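Local coordinates for protein putative kinase (Chloroflexus aurantiacus, PDB 2RHM) that is of unknown function but probably binds a nucleoside triphosphate and acts as a kinase of the P-loop NTPase class, at residues B[38-43]-B[133-138]; B[65-70]-B[89-94]; B[159-164]-B[179-184]. All coordinates share one frame; numbering follows the deposited sequence.

Contact 1. Residues B[38-43]-B[133-138]. With BEZ (benzoic acid), chain G.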
loop_
_atom_site.group_PDB
_atom_site.type_symbol
_atom_site.label_atom_id
_atom_site.label_comp_id
_atom_site.label_asym_id
_atom_site.label_seq_id
_atom_site.Cartn_x
_atom_site.Cartn_y
_atom_site.Cartn_z
ATOM N N ALA B 38 -9.153 4.927 -2.916
ATOM C CA ALA B 38 -7.984 5.788 -2.633
ATOM C C ALA B 38 -6.789 5.387 -3.517
ATOM O O ALA B 38 -6.093 6.244 -4.057
ATOM C CB ALA B 38 -7.612 5.746 -1.149
ATOM N N PHE B 39 -6.578 4.087 -3.680
ATOM C CA PHE B 39 -5.513 3.560 -4.524
ATOM C C PHE B 39 -5.759 3.948 -5.999
ATOM O O PHE B 39 -4.829 4.329 -6.721
ATOM C CB PHE B 39 -5.427 2.027 -4.375
ATOM C CG PHE B 39 -4.649 1.550 -3.166
ATOM C CD1 PHE B 39 -4.676 2.225 -1.953
ATOM C CD2 PHE B 39 -3.947 0.366 -3.231
ATOM C CE1 PHE B 39 -3.952 1.750 -0.862
ATOM C CE2 PHE B 39 -3.220 -0.105 -2.154
ATOM C CZ PHE B 39 -3.229 0.580 -0.972
ATOM N N LYS B 40 -7.019 3.856 -6.439
ATOM C CA LYS B 40 -7.383 4.216 -7.799
ATOM C C LYS B 40 -7.045 5.673 -8.052
ATOM O O LYS B 40 -6.474 6.009 -9.096
ATOM C CB LYS B 40 -8.860 3.990 -8.073
ATOM C CG LYS B 40 -9.325 2.531 -8.026
ATOM C CD LYS B 40 -10.806 2.376 -8.478
ATOM C CE LYS B 40 -11.045 2.845 -9.923
ATOM N NZ LYS B 40 -12.489 2.645 -10.320
ATOM N N GLU B 41 -7.382 6.528 -7.090
ATOM C CA GLU B 41 -7.111 7.964 -7.218
ATOM C C GLU B 41 -5.617 8.300 -7.307
ATOM O O GLU B 41 -5.220 9.163 -8.094
ATOM C CB GLU B 41 -7.837 8.742 -6.130
ATOM C CG GLU B 41 -9.339 8.633 -6.356
ATOM C CD GLU B 41 -10.179 9.223 -5.276
ATOM O OE1 GLU B 41 -9.716 10.163 -4.595
ATOM O OE2 GLU B 41 -11.326 8.750 -5.148
ATOM N N VAL B 42 -4.791 7.593 -6.541
ATOM C CA VAL B 42 -3.344 7.759 -6.650
ATOM C C VAL B 42 -2.933 7.392 -8.088
ATOM O O VAL B 42 -2.163 8.104 -8.719
ATOM C CB VAL B 42 -2.581 6.888 -5.630
ATOM C CG1 VAL B 42 -1.101 6.954 -5.885
ATOM C CG2 VAL B 42 -2.892 7.339 -4.198
HETATM N N MSE B 43 -3.476 6.300 -8.620
HETATM C CA MSE B 43 -3.159 5.918 -9.983
HETATM C C MSE B 43 -3.670 6.886 -11.044
HETATM O O MSE B 43 -2.969 7.129 -12.020
HETATM C CB MSE B 43 -3.606 4.494 -10.276
HETATM C CG MSE B 43 -2.624 3.515 -9.697
HETATM SE SE MSE B 43 -3.044 1.663 -10.159
HETATM C CE MSE B 43 -4.061 1.568 -9.163
ATOM N N PRO B 133 -12.918 12.668 -10.712
ATOM C CA PRO B 133 -13.553 12.485 -12.019
ATOM C C PRO B 133 -13.107 11.240 -12.795
ATOM O O PRO B 133 -13.839 10.771 -13.660
ATOM C CB PRO B 133 -13.127 13.742 -12.786
ATOM C CG PRO B 133 -11.846 14.163 -12.137
ATOM C CD PRO B 133 -12.065 13.871 -10.690
ATOM N N GLY B 134 -11.928 10.706 -12.490
ATOM C CA GLY B 134 -11.394 9.557 -13.224
ATOM C C GLY B 134 -12.186 8.274 -13.051
ATOM O O GLY B 134 -12.079 7.358 -13.872
ATOM N N HIS B 135 -12.992 8.214 -11.995
ATOM C CA HIS B 135 -13.791 7.027 -11.687
ATOM C C HIS B 135 -14.816 6.773 -12.776
ATOM O O HIS B 135 -15.200 5.617 -13.018
ATOM C CB HIS B 135 -14.502 7.164 -10.343
ATOM C CG HIS B 135 -13.594 7.116 -9.160
ATOM N ND1 HIS B 135 -12.894 5.982 -8.796
ATOM C CD2 HIS B 135 -13.301 8.054 -8.233
ATOM C CE1 HIS B 135 -12.210 6.232 -7.693
ATOM N NE2 HIS B 135 -12.445 7.478 -7.327
ATOM N N CYS B 136 -15.248 7.847 -13.442
ATOM C CA CYS B 136 -16.202 7.745 -14.531
ATOM C C CYS B 136 -17.370 6.891 -14.087
ATOM O O CYS B 136 -17.727 5.912 -14.745
ATOM C CB CYS B 136 -15.543 7.139 -15.765
ATOM S SG CYS B 136 -14.372 8.202 -16.572
ATOM N N ASP B 137 -17.949 7.269 -12.952
ATOM C CA ASP B 137 -19.045 6.531 -12.361
ATOM C C ASP B 137 -20.269 6.536 -13.239
ATOM O O ASP B 137 -20.736 7.595 -13.654
ATOM C CB ASP B 137 -19.422 7.145 -11.026
ATOM C CG ASP B 137 -18.341 6.989 -10.010
ATOM O OD1 ASP B 137 -17.966 5.831 -9.735
ATOM O OD2 ASP B 137 -17.889 8.025 -9.487
ATOM N N ASP B 138 -20.766 5.337 -13.522
ATOM C CA ASP B 138 -21.973 5.161 -14.293
ATOM C C ASP B 138 -23.079 5.918 -13.557
ATOM O O ASP B 138 -23.440 5.557 -12.430
ATOM C CB ASP B 138 -22.286 3.669 -14.407
HETATM C C BEZ G . -18.722 6.675 -3.688
HETATM O O1 BEZ G . -18.676 7.581 -2.822
HETATM O O2 BEZ G . -18.207 5.549 -3.453
HETATM C C1 BEZ G . -19.395 6.943 -4.997
HETATM C C2 BEZ G . -19.966 8.191 -5.234
HETATM C C3 BEZ G . -20.584 8.436 -6.451
HETATM C C4 BEZ G . -20.635 7.437 -7.421
HETATM C C5 BEZ G . -20.069 6.187 -7.170
HETATM C C6 BEZ G . -19.439 5.938 -5.959
#
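K40 and E41, consecutive on helix 36-47, lie beside the 3-10 turn that carries H135, with the CA of E41 7.5 Å from the CA of G134, a gap that long side chains have to bridge. The H135 imidazole fills it edge-on. NE2 donates a hydrogen bond to E41 OE2 at 2.8 Å, almost straight (177°) and in the ring plane. The carboxylate is met on its anti side, somewhat out of its own plane, and stands at 74° to the imidazole. Glutamate suits this place because its chain, extended beyond CG, carries the acceptor across. At the other nitrogen, K40 bends at chi3 (61°) and brings NZ to 3.7 Å from H135 ND1, a contact only, since NZ is hydrogen-bonded to S55, whose hydroxyl also meets H135 O. F44 packs edge-to-face with the imidazole. With an alanine here instead of H135, E41 OE2 would probably lose this donor and a gap open between turn and helix. D137 forms a salt bridge with R131 and lays OD1 3.3 Å from C5 of the benzoic acid. The contact thus joins a helix to the benzoate-lining loop by a histidine-carboxylate hydrogen bond, in a region consistent with the lid of P-loop kinases.

Contact 2. Residues B[65-70]-B[89-94]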
loop_
_atom_site.group_PDB
_atom_site.type_symbol
_atom_site.label_atom_id
_atom_site.label_comp_id
_atom_site.label_asym_id
_atom_site.label_seq_id
_atom_site.Cartn_x
_atom_site.Cartn_y
_atom_site.Cartn_z
HETATM N N MSE B 65 -3.126 -4.144 -5.795
HETATM C CA MSE B 65 -2.262 -3.404 -4.867
HETATM C C MSE B 65 -2.737 -3.574 -3.430
HETATM O O MSE B 65 -1.934 -3.626 -2.490
HETATM C CB MSE B 65 -2.245 -1.908 -5.220
HETATM C CG MSE B 65 -1.204 -1.507 -6.217
HETATM SE SE MSE B 65 0.584 -1.939 -5.591
HETATM C CE MSE B 65 0.629 -1.061 -3.954
ATOM N N LEU B 66 -4.050 -3.623 -3.256
ATOM C CA LEU B 66 -4.650 -3.765 -1.934
ATOM C C LEU B 66 -4.180 -5.084 -1.285
ATOM O O LEU B 66 -3.709 -5.099 -0.149
ATOM C CB LEU B 66 -6.180 -3.759 -2.067
ATOM C CG LEU B 66 -6.944 -2.785 -1.166
ATOM C CD1 LEU B 66 -6.472 -1.406 -1.405
ATOM C CD2 LEU B 66 -8.431 -2.883 -1.454
ATOM N N TYR B 67 -4.301 -6.184 -2.012
ATOM C CA TYR B 67 -3.866 -7.491 -1.516
ATOM C C TYR B 67 -2.342 -7.593 -1.329
ATOM O O TYR B 67 -1.874 -8.216 -0.385
ATOM C CB TYR B 67 -4.358 -8.609 -2.423
ATOM C CG TYR B 67 -5.826 -8.902 -2.240
ATOM C CD1 TYR B 67 -6.280 -9.630 -1.155
ATOM C CD2 TYR B 67 -6.762 -8.406 -3.121
ATOM C CE1 TYR B 67 -7.632 -9.882 -0.963
ATOM C CE2 TYR B 67 -8.119 -8.673 -2.950
ATOM C CZ TYR B 67 -8.550 -9.401 -1.877
ATOM O OH TYR B 67 -9.914 -9.640 -1.733
ATOM N N HIS B 68 -1.586 -6.951 -2.216
ATOM C CA HIS B 68 -0.115 -6.951 -2.122
ATOM C C HIS B 68 0.341 -6.240 -0.841
ATOM O O HIS B 68 1.179 -6.735 -0.077
ATOM C CB HIS B 68 0.501 -6.250 -3.346
ATOM C CG HIS B 68 1.974 -5.996 -3.212
ATOM N ND1 HIS B 68 2.916 -6.979 -3.419
ATOM C CD2 HIS B 68 2.663 -4.877 -2.876
ATOM C CE1 HIS B 68 4.122 -6.480 -3.215
ATOM N NE2 HIS B 68 4.000 -5.200 -2.901
ATOM N N THR B 69 -0.246 -5.077 -0.605
ATOM C CA THR B 69 0.137 -4.246 0.535
ATOM C C THR B 69 -0.365 -4.902 1.824
ATOM O O THR B 69 0.331 -4.930 2.854
ATOM C CB THR B 69 -0.402 -2.823 0.348
ATOM O OG1 THR B 69 0.210 -2.247 -0.817
ATOM C CG2 THR B 69 -0.053 -1.969 1.528
ATOM N N ALA B 70 -1.558 -5.454 1.775
ATOM C CA ALA B 70 -2.108 -6.163 2.953
ATOM C C ALA B 70 -1.216 -7.288 3.435
ATOM O O ALA B 70 -1.082 -7.520 4.636
ATOM C CB ALA B 70 -3.480 -6.712 2.658
ATOM N N ASP B 89 -17.678 -13.427 -5.728
ATOM C CA ASP B 89 -17.234 -14.332 -6.767
ATOM C C ASP B 89 -15.732 -14.337 -7.009
ATOM O O ASP B 89 -15.184 -15.381 -7.344
ATOM C CB ASP B 89 -17.998 -14.120 -8.081
ATOM C CG ASP B 89 -17.771 -12.751 -8.719
ATOM O OD1 ASP B 89 -17.142 -11.852 -8.136
ATOM O OD2 ASP B 89 -18.278 -12.576 -9.844
ATOM N N LEU B 90 -15.073 -13.197 -6.801
ATOM C CA LEU B 90 -13.625 -13.087 -6.994
ATOM C C LEU B 90 -12.811 -12.881 -5.715
ATOM O O LEU B 90 -11.694 -13.402 -5.589
ATOM C CB LEU B 90 -13.331 -11.935 -7.943
ATOM C CG LEU B 90 -13.770 -12.102 -9.390
ATOM C CD1 LEU B 90 -13.316 -10.868 -10.165
ATOM C CD2 LEU B 90 -13.199 -13.373 -9.987
ATOM N N ASP B 91 -13.328 -12.086 -4.782
ATOM C CA ASP B 91 -12.569 -11.782 -3.565
ATOM C C ASP B 91 -12.538 -12.889 -2.524
ATOM O O ASP B 91 -11.655 -12.908 -1.674
ATOM C CB ASP B 91 -13.035 -10.443 -2.968
ATOM C CG ASP B 91 -12.672 -9.256 -3.846
ATOM O OD1 ASP B 91 -11.458 -9.031 -4.040
ATOM O OD2 ASP B 91 -13.579 -8.533 -4.329
ATOM N N THR B 92 -13.464 -13.839 -2.588
ATOM C CA THR B 92 -13.385 -14.966 -1.659
ATOM C C THR B 92 -12.066 -15.725 -1.838
ATOM O O THR B 92 -11.374 -16.007 -0.844
ATOM C CB THR B 92 -14.598 -15.900 -1.835
ATOM O OG1 THR B 92 -15.783 -15.108 -1.712
ATOM C CG2 THR B 92 -14.603 -17.002 -0.791
ATOM N N GLU B 93 -11.701 -16.048 -3.081
ATOM C CA GLU B 93 -10.465 -16.788 -3.322
ATOM C C GLU B 93 -9.250 -15.874 -3.119
ATOM O O GLU B 93 -8.188 -16.339 -2.678
ATOM C CB GLU B 93 -10.443 -17.415 -4.702
ATOM C CG GLU B 93 -9.201 -18.297 -4.924
ATOM C CD GLU B 93 -9.273 -19.113 -6.193
ATOM O OE1 GLU B 93 -10.338 -19.124 -6.835
ATOM O OE2 GLU B 93 -8.258 -19.755 -6.545
ATOM N N ARG B 94 -9.375 -14.588 -3.414
ATOM C CA ARG B 94 -8.241 -13.704 -3.123
ATOM C C ARG B 94 -7.953 -13.642 -1.626
ATOM O O ARG B 94 -6.788 -13.597 -1.235
ATOM C CB ARG B 94 -8.418 -12.295 -3.675
ATOM C CG ARG B 94 -8.398 -12.187 -5.202
ATOM C CD ARG B 94 -8.914 -10.819 -5.595
ATOM N NE ARG B 94 -9.187 -10.728 -7.022
ATOM C CZ ARG B 94 -10.123 -9.959 -7.567
ATOM N NH1 ARG B 94 -10.967 -9.258 -6.819
ATOM N NH2 ARG B 94 -10.274 -9.965 -8.885
#
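Y67 reaches out from helix 52-75 like a flat bar, one face against R94 and its hydroxyl end at D91, both on helix 88-101. With chi1 at -76°, CG stands anti to the carbonyl carbon, and the ring extends across to the other helix; the CA atoms of Y67 and R94 are 7.8 Å apart. The R94 side chain runs across that of Y67 at about a right angle, its guanidinium turned 55° from the ring. Its CB sits over the face, 3.8 Å from the ring centroid, in a CH-pi contact displaced toward the hydroxyl end, while CD rests 3.5 Å from Y67 CE2. The arginine is used here for its aliphatic stem as much as for its charge.

D91 lies at the ring's edge, its carboxylate turned only 22° from the aromatic plane. The hydroxyl of Y67 donates to D91 OD1 at 2.8 Å, on the anti side but well out of the carboxylate plane. R94 NH1 comes from above the opposite face of the carboxylate and makes a salt bridge to the same oxygen, also 2.8 Å away. OD1 is therefore gripped by two donors, and the other oxygen, OD2, accepts from the backbone N of R87. Aspartate fits because its short chain is held between them, buried yet satisfied; the nearby guanidinium would probably help keep it ionised.

M95 and L98, further along helix 88-101, and F86 in the loop before it also touch Y67. L66, T69 and A70 pack on L34 of edge strand 33-35; H68 meets F39 of the second subunit.

Contact 3. Residues B[159-164]-B[179-184]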
loop_
_atom_site.group_PDB
_atom_site.type_symbol
_atom_site.label_atom_id
_atom_site.label_comp_id
_atom_site.label_asym_id
_atom_site.label_seq_id
_atom_site.Cartn_x
_atom_site.Cartn_y
_atom_site.Cartn_z
ATOM N N GLY B 159 -16.008 -16.325 7.400
ATOM C CA GLY B 159 -16.096 -16.776 8.752
ATOM C C GLY B 159 -15.851 -15.538 9.590
ATOM O O GLY B 159 -15.556 -14.453 9.081
ATOM N N GLY B 160 -15.982 -15.687 10.881
ATOM C CA GLY B 160 -15.772 -14.559 11.744
ATOM C C GLY B 160 -16.994 -13.684 11.808
ATOM O O GLY B 160 -17.971 -13.887 11.091
ATOM N N PRO B 161 -16.946 -12.707 12.694
ATOM C CA PRO B 161 -18.087 -11.845 12.934
ATOM C C PRO B 161 -18.404 -10.931 11.759
ATOM O O PRO B 161 -17.514 -10.563 10.990
ATOM C CB PRO B 161 -17.662 -11.025 14.159
ATOM C CG PRO B 161 -16.245 -11.160 14.279
ATOM C CD PRO B 161 -15.807 -12.394 13.571
ATOM N N LEU B 162 -19.689 -10.610 11.628
ATOM C CA LEU B 162 -20.181 -9.694 10.612
ATOM C C LEU B 162 -21.161 -8.713 11.254
ATOM O O LEU B 162 -22.069 -9.122 11.987
ATOM C CB LEU B 162 -20.889 -10.459 9.483
ATOM C CG LEU B 162 -21.658 -9.652 8.433
ATOM C CD1 LEU B 162 -20.719 -8.822 7.554
ATOM C CD2 LEU B 162 -22.512 -10.561 7.562
ATOM N N LEU B 163 -20.960 -7.434 10.995
ATOM C CA LEU B 163 -21.885 -6.390 11.443
ATOM C C LEU B 163 -22.406 -5.730 10.209
ATOM O O LEU B 163 -21.611 -5.346 9.369
ATOM C CB LEU B 163 -21.145 -5.335 12.260
ATOM C CG LEU B 163 -21.973 -4.120 12.728
ATOM C CD1 LEU B 163 -22.988 -4.581 13.717
ATOM C CD2 LEU B 163 -21.058 -3.053 13.320
ATOM N N THR B 164 -23.722 -5.564 10.104
ATOM C CA THR B 164 -24.310 -4.769 9.019
ATOM C C THR B 164 -24.783 -3.441 9.559
ATOM O O THR B 164 -25.510 -3.378 10.565
ATOM C CB THR B 164 -25.445 -5.476 8.303
ATOM O OG1 THR B 164 -24.917 -6.610 7.624
ATOM C CG2 THR B 164 -26.112 -4.549 7.286
ATOM N N VAL B 179 -17.161 1.301 16.359
ATOM C CA VAL B 179 -15.766 1.100 16.735
ATOM C C VAL B 179 -15.653 0.136 17.921
ATOM O O VAL B 179 -14.829 -0.774 17.889
ATOM C CB VAL B 179 -15.059 2.423 17.083
ATOM C CG1 VAL B 179 -13.688 2.155 17.727
ATOM C CG2 VAL B 179 -14.912 3.293 15.838
ATOM N N GLN B 180 -16.486 0.323 18.949
ATOM C CA GLN B 180 -16.463 -0.575 20.125
ATOM C C GLN B 180 -16.799 -2.028 19.785
ATOM O O GLN B 180 -16.214 -2.951 20.366
ATOM C CB GLN B 180 -17.390 -0.080 21.242
ATOM C CG GLN B 180 -16.928 1.212 21.882
ATOM C CD GLN B 180 -15.455 1.187 22.202
ATOM O OE1 GLN B 180 -14.963 0.251 22.836
ATOM N NE2 GLN B 180 -14.732 2.206 21.740
ATOM N N TRP B 181 -17.760 -2.222 18.888
ATOM C CA TRP B 181 -18.088 -3.555 18.386
ATOM C C TRP B 181 -16.846 -4.253 17.830
ATOM O O TRP B 181 -16.552 -5.395 18.196
ATOM C CB TRP B 181 -19.194 -3.472 17.340
ATOM C CG TRP B 181 -19.658 -4.833 16.854
ATOM C CD1 TRP B 181 -20.639 -5.610 17.386
ATOM C CD2 TRP B 181 -19.137 -5.554 15.736
ATOM N NE1 TRP B 181 -20.766 -6.765 16.660
ATOM C CE2 TRP B 181 -19.851 -6.763 15.645
ATOM C CE3 TRP B 181 -18.134 -5.294 14.798
ATOM C CZ2 TRP B 181 -19.588 -7.715 14.649
ATOM C CZ3 TRP B 181 -17.882 -6.229 13.816
ATOM C CH2 TRP B 181 -18.606 -7.423 13.750
ATOM N N VAL B 182 -16.105 -3.553 16.972
ATOM C CA VAL B 182 -14.838 -4.074 16.447
ATOM C C VAL B 182 -13.817 -4.307 17.575
ATOM O O VAL B 182 -13.183 -5.353 17.624
ATOM C CB VAL B 182 -14.213 -3.141 15.356
ATOM C CG1 VAL B 182 -12.886 -3.701 14.875
ATOM C CG2 VAL B 182 -15.141 -2.981 14.184
ATOM N N ARG B 183 -13.663 -3.346 18.491
ATOM C CA ARG B 183 -12.708 -3.517 19.597
ATOM C C ARG B 183 -12.987 -4.774 20.395
ATOM O O ARG B 183 -12.065 -5.527 20.699
ATOM C CB ARG B 183 -12.692 -2.301 20.538
ATOM C CG ARG B 183 -12.097 -1.079 19.917
ATOM C CD ARG B 183 -11.931 0.059 20.913
ATOM N NE ARG B 183 -10.793 -0.148 21.809
ATOM C CZ ARG B 183 -10.864 -0.522 23.088
ATOM N NH1 ARG B 183 -12.031 -0.753 23.684
ATOM N NH2 ARG B 183 -9.740 -0.660 23.792
ATOM N N GLN B 184 -14.256 -5.007 20.730
ATOM C CA GLN B 184 -14.622 -6.191 21.501
ATOM C C GLN B 184 -14.141 -7.427 20.760
ATOM O O GLN B 184 -13.486 -8.298 21.340
ATOM C CB GLN B 184 -16.127 -6.265 21.736
#
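The indole of W181 receives L163 CB over one face, 3.5 Å above its plane, while L162 N and V182 CG2 lie at its edge. L163 CB stands 3.6 Å from the centroid of the six-membered ring and only 9° off the ring normal, a well-centred CH-pi contact. L163 CD2 continues over the ring fusion, 4.0 Å from W181 CD2. The leucine and the indole run antiparallel, alongside one another rather than end-on. P161 CB adds an apolar contact, 3.7 Å from W181 CH2.

Torsions put both groups there. W181 CG is anti to the backbone N (chi1 -176°), and the indole leans out from helix 175-187 toward the strand. In L163, too, CG is trans to N, which lets CD2 continue across the indole after CB has touched it. Leucine suits the site because it offers both a CB and a branch to one broad surface, and tryptophan because it can span from P161 to L163. In the intervening residue, L162, CB points away from the helix, as strand alternation requires.

The strand 162-166 forms one edge of the parallel sheet, where P161 and L163 make backbone hydrogen bonds to strand 105-112, and the C-terminal helix 175-187 packs on it. I107 of that neighbouring strand and H185 of the same helix also touch W181, and V182 packs on I109 and on helix 18-29.

The side-chain contacts are apolar, with backbone atoms of L162 and L163 also touching the indole, so the position of helix 175-187 here probably depends on shape fit and CH-pi contact more than on directed bonds.

Contacts 1 and 2 are close companions. Their centres lie 18 Å apart, and F39 on helix 36-47 packs on M65 and L66 of helix 52-75, with F39 CD2 3.5 Å from M65 CB. Along the chain contact 2 is nested within the loop that contact 1 closes, and both also touch the second subunit. Contact 3 is separate and follows both in sequence. Its centre is 20 Å from that of contact 2, with nearest atoms about 8 Å apart, and 29 Å from that of contact 1, on the opposite side of the chain's centre. Of the three, contact 1 alone holds a residue of the benzoic acid pocket, D137, which shares it with P14, A15, I122, R125 and R131.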